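PDB 3LUB: putative creatinine amidohydrolase from Bacteroides fragilis, which probably acts as a zinc-dependent hydrolase of the creatininase family, cleaving carbon-nitrogen bonds other than peptide bonds in linear amides. Local coordinates for residues Cys44-Ala55 with Met67-Gly75. Numbering follows the deposited sequence.
Sequences CILPHDIAVEAA and MVMPPVPFG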
loop_
_atom_site.group_PDB
_atom_site.type_symbol
_atom_site.label_atom_id
_atom_site.label_comp_id
_atom_site.label_asym_id
_atom_site.label_seq_id
_atom_site.Cartn_x
_atom_site.Cartn_y
_atom_site.Cartn_z
ATOM N N CYS F 44 -20.793 -10.000 -16.063
ATOM C CA CYS F 44 -21.125 -8.577 -16.126
ATOM C C CYS F 44 -22.504 -8.354 -16.753
ATOM O O CYS F 44 -23.301 -7.550 -16.270
ATOM C CB CYS F 44 -20.119 -7.819 -17.005
ATOM S SG CYS F 44 -18.416 -7.574 -16.345
ATOM N N ILE F 45 -22.738 -9.042 -17.861
ATOM C CA ILE F 45 -23.942 -8.880 -18.659
ATOM C C ILE F 45 -25.203 -9.233 -17.880
ATOM O O ILE F 45 -26.152 -8.471 -17.891
ATOM C CB ILE F 45 -23.905 -9.746 -19.928
ATOM C CG1 ILE F 45 -22.823 -9.245 -20.898
ATOM C CG2 ILE F 45 -25.250 -9.757 -20.600
ATOM C CD1 ILE F 45 -22.356 -10.227 -21.964
ATOM N N LEU F 46 -25.211 -10.386 -17.218
ATOM C CA LEU F 46 -26.403 -10.865 -16.535
ATOM C C LEU F 46 -26.874 -9.969 -15.394
ATOM O O LEU F 46 -28.050 -9.585 -15.374
ATOM C CB LEU F 46 -26.210 -12.299 -16.063
ATOM C CG LEU F 46 -26.109 -13.285 -17.232
ATOM C CD1 LEU F 46 -26.252 -14.755 -16.745
ATOM C CD2 LEU F 46 -27.149 -12.921 -18.299
ATOM N N PRO F 47 -25.979 -9.604 -14.443
ATOM C CA PRO F 47 -26.453 -8.638 -13.418
ATOM C C PRO F 47 -26.825 -7.261 -13.924
ATOM O O PRO F 47 -27.677 -6.624 -13.358
ATOM C CB PRO F 47 -25.263 -8.549 -12.449
ATOM C CG PRO F 47 -24.094 -9.104 -13.173
ATOM C CD PRO F 47 -24.619 -10.090 -14.141
ATOM N N HIS F 48 -26.157 -6.784 -14.977
ATOM C CA HIS F 48 -26.533 -5.503 -15.570
ATOM C C HIS F 48 -27.988 -5.571 -16.078
ATOM O O HIS F 48 -28.821 -4.729 -15.745
ATOM C CB HIS F 48 -25.608 -5.128 -16.733
ATOM C CG HIS F 48 -26.046 -3.888 -17.441
ATOM N ND1 HIS F 48 -26.870 -3.910 -18.546
ATOM C CD2 HIS F 48 -25.830 -2.585 -17.158
ATOM C CE1 HIS F 48 -27.111 -2.673 -18.937
ATOM N NE2 HIS F 48 -26.505 -1.849 -18.101
ATOM N N ASP F 49 -28.277 -6.581 -16.890
ATOM C CA ASP F 49 -29.639 -6.748 -17.463
ATOM C C ASP F 49 -30.729 -6.973 -16.399
ATOM O O ASP F 49 -31.795 -6.329 -16.437
ATOM C CB ASP F 49 -29.627 -7.863 -18.506
ATOM C CG ASP F 49 -28.868 -7.468 -19.770
ATOM O OD1 ASP F 49 -28.314 -6.330 -19.816
ATOM O OD2 ASP F 49 -28.791 -8.304 -20.704
ATOM N N ILE F 50 -30.456 -7.822 -15.402
ATOM C CA ILE F 50 -31.374 -7.986 -14.262
ATOM C C ILE F 50 -31.606 -6.671 -13.514
ATOM O O ILE F 50 -32.747 -6.299 -13.216
ATOM C CB ILE F 50 -30.883 -9.076 -13.280
ATOM C CG1 ILE F 50 -30.941 -10.455 -13.969
ATOM C CG2 ILE F 50 -31.681 -9.039 -11.968
ATOM C CD1 ILE F 50 -30.142 -11.513 -13.297
ATOM N N ALA F 51 -30.534 -5.959 -13.201
ATOM C CA ALA F 51 -30.640 -4.725 -12.406
ATOM C C ALA F 51 -31.396 -3.632 -13.136
ATOM O O ALA F 51 -32.186 -2.898 -12.524
ATOM C CB ALA F 51 -29.240 -4.236 -11.960
ATOM N N VAL F 52 -31.173 -3.502 -14.437
ATOM C CA VAL F 52 -31.930 -2.521 -15.260
ATOM C C VAL F 52 -33.429 -2.874 -15.265
ATOM O O VAL F 52 -34.285 -1.999 -15.033
ATOM C CB VAL F 52 -31.345 -2.395 -16.693
ATOM C CG1 VAL F 52 -32.314 -1.666 -17.663
ATOM C CG2 VAL F 52 -30.047 -1.660 -16.632
ATOM N N GLU F 53 -33.739 -4.154 -15.456
ATOM C CA GLU F 53 -35.127 -4.615 -15.403
ATOM C C GLU F 53 -35.773 -4.318 -14.038
ATOM O O GLU F 53 -36.882 -3.895 -13.987
ATOM C CB GLU F 53 -35.217 -6.107 -15.673
ATOM C CG GLU F 53 -35.740 -6.523 -17.024
ATOM C CD GLU F 53 -36.436 -7.881 -16.975
ATOM O OE1 GLU F 53 -37.628 -7.900 -16.591
ATOM O OE2 GLU F 53 -35.802 -8.921 -17.291
ATOM N N ALA F 54 -35.058 -4.552 -12.943
ATOM C CA ALA F 54 -35.602 -4.288 -11.608
ATOM C C ALA F 54 -35.733 -2.791 -11.352
ATOM O O ALA F 54 -36.677 -2.364 -10.673
ATOM C CB ALA F 54 -34.775 -4.957 -10.521
ATOM N N ALA F 55 -34.787 -2.003 -11.861
ATOM C CA ALA F 55 -34.850 -0.534 -11.770
ATOM C C ALA F 55 -36.089 0.005 -12.492
ATOM O O ALA F 55 -36.790 0.894 -11.996
ATOM C CB ALA F 55 -33.514 0.135 -12.360
HETATM N N MSE F 67 -30.090 4.227 -10.386
HETATM C CA MSE F 67 -29.154 4.227 -11.503
HETATM C C MSE F 67 -28.374 2.946 -11.501
HETATM O O MSE F 67 -27.718 2.625 -10.509
HETATM C CB MSE F 67 -28.176 5.388 -11.375
HETATM C CG MSE F 67 -27.224 5.555 -12.571
HETATM SE SE MSE F 67 -28.076 5.481 -14.332
HETATM C CE MSE F 67 -28.238 7.399 -14.776
ATOM N N VAL F 68 -28.347 2.265 -12.639
ATOM C CA VAL F 68 -27.445 1.141 -12.829
ATOM C C VAL F 68 -26.140 1.585 -13.480
ATOM O O VAL F 68 -26.120 2.065 -14.616
ATOM C CB VAL F 68 -28.096 0.014 -13.624
ATOM C CG1 VAL F 68 -27.138 -1.229 -13.722
ATOM C CG2 VAL F 68 -29.413 -0.361 -12.995
HETATM N N MSE F 69 -25.055 1.439 -12.723
HETATM C CA MSE F 69 -23.752 1.820 -13.165
HETATM C C MSE F 69 -23.149 0.814 -14.205
HETATM O O MSE F 69 -23.673 -0.291 -14.418
HETATM C CB MSE F 69 -22.817 1.959 -11.958
HETATM C CG MSE F 69 -23.246 2.948 -10.903
HETATM SE SE MSE F 69 -23.200 4.804 -11.488
HETATM C CE MSE F 69 -21.153 5.019 -11.807
ATOM N N PRO F 70 -22.079 1.233 -14.901
ATOM C CA PRO F 70 -21.436 0.263 -15.778
ATOM C C PRO F 70 -20.896 -0.939 -14.994
ATOM O O PRO F 70 -20.334 -0.781 -13.914
ATOM C CB PRO F 70 -20.313 1.079 -16.427
ATOM C CG PRO F 70 -20.775 2.490 -16.324
ATOM C CD PRO F 70 -21.416 2.551 -14.980
ATOM N N PRO F 71 -21.071 -2.140 -15.528
ATOM C CA PRO F 71 -20.514 -3.300 -14.806
ATOM C C PRO F 71 -18.969 -3.302 -14.606
ATOM O O PRO F 71 -18.230 -2.866 -15.475
ATOM C CB PRO F 71 -20.982 -4.497 -15.627
ATOM C CG PRO F 71 -21.667 -3.982 -16.790
ATOM C CD PRO F 71 -21.764 -2.517 -16.764
ATOM N N VAL F 72 -18.498 -3.806 -13.464
ATOM C CA VAL F 72 -17.079 -3.879 -13.210
ATOM C C VAL F 72 -16.624 -5.237 -13.726
ATOM O O VAL F 72 -17.111 -6.267 -13.270
ATOM C CB VAL F 72 -16.737 -3.699 -11.693
ATOM C CG1 VAL F 72 -15.258 -3.541 -11.509
ATOM C CG2 VAL F 72 -17.452 -2.531 -11.103
ATOM N N PRO F 73 -15.684 -5.274 -14.695
ATOM C CA PRO F 73 -15.342 -6.568 -15.247
ATOM C C PRO F 73 -14.147 -7.246 -14.549
ATOM O O PRO F 73 -13.449 -8.021 -15.187
ATOM C CB PRO F 73 -14.975 -6.196 -16.677
ATOM C CG PRO F 73 -14.263 -4.885 -16.516
ATOM C CD PRO F 73 -14.910 -4.193 -15.341
ATOM N N PHE F 74 -13.900 -6.927 -13.274
ATOM C CA PHE F 74 -12.698 -7.384 -12.569
ATOM C C PHE F 74 -13.105 -8.318 -11.437
ATOM O O PHE F 74 -13.471 -7.855 -10.344
ATOM C CB PHE F 74 -11.854 -6.202 -12.065
ATOM C CG PHE F 74 -11.330 -5.343 -13.168
ATOM C CD1 PHE F 74 -10.342 -5.822 -14.023
ATOM C CD2 PHE F 74 -11.830 -4.082 -13.391
ATOM C CE1 PHE F 74 -9.913 -5.072 -15.096
ATOM C CE2 PHE F 74 -11.375 -3.312 -14.467
ATOM C CZ PHE F 74 -10.424 -3.820 -15.320
ATOM N N GLY F 75 -13.023 -9.624 -11.739
ATOM C CA GLY F 75 -13.346 -10.722 -10.832
ATOM C C GLY F 75 -12.143 -11.327 -10.146
ATOM O O GLY F 75 -11.030 -11.096 -10.567
#
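V68, at the end of strand 66-68, presses its branched side chain against the side of helix segment 44-55 that faces strand 66-68, where H48, A51, V52 and A55 receive it. Its CB lies 4.0 Å from V52 CG2, and from there the two methyls diverge. CG1, anti to the backbone N (chi1 -176°), runs toward H48 CD2 at 3.9 Å and also reaches A51 CB. CG2 turns the other way along the helix and settles against the backbone of A51, 3.8 Å from its O, with V52 CG2 at 3.9 Å and A55 CB slightly farther off.

The H48 ring stands beside this valine. V52 CG2 lies 3.7 Å above one of its faces, toward the rim, while M69 O comes near its plane at the CD2 edge. Two acidic residues fix the ring's rotation: ND1 donates an almost straight bond (170°) to D49 OD1, lying close to the ring plane, and NE2 is hydrogen-bonded to D7.

After M69, whose backbone still bonds to I25 of strand 23-28, the contact passes to prolines. P71 puts its CB 3.7 Å from C44 CB, its CG near H48 CB and its CD near H48 CD2. C44 SG, anti to its own carbonyl carbon, extends past P71 to meet P73 CA at 3.4 Å. No hydrogen bond links the two segments; they meet through van der Waals contacts, most of them between apolar groups.

C44 follows the zinc ligand D43, placing this end of the contact near the metal site. Helix 42-62 is the crossover of a beta-alpha-beta unit between parallel strands 23-28 and 66-68; A51 and V68 both also touch strand 23-28, while I50 and A54 pack on helix 226-249.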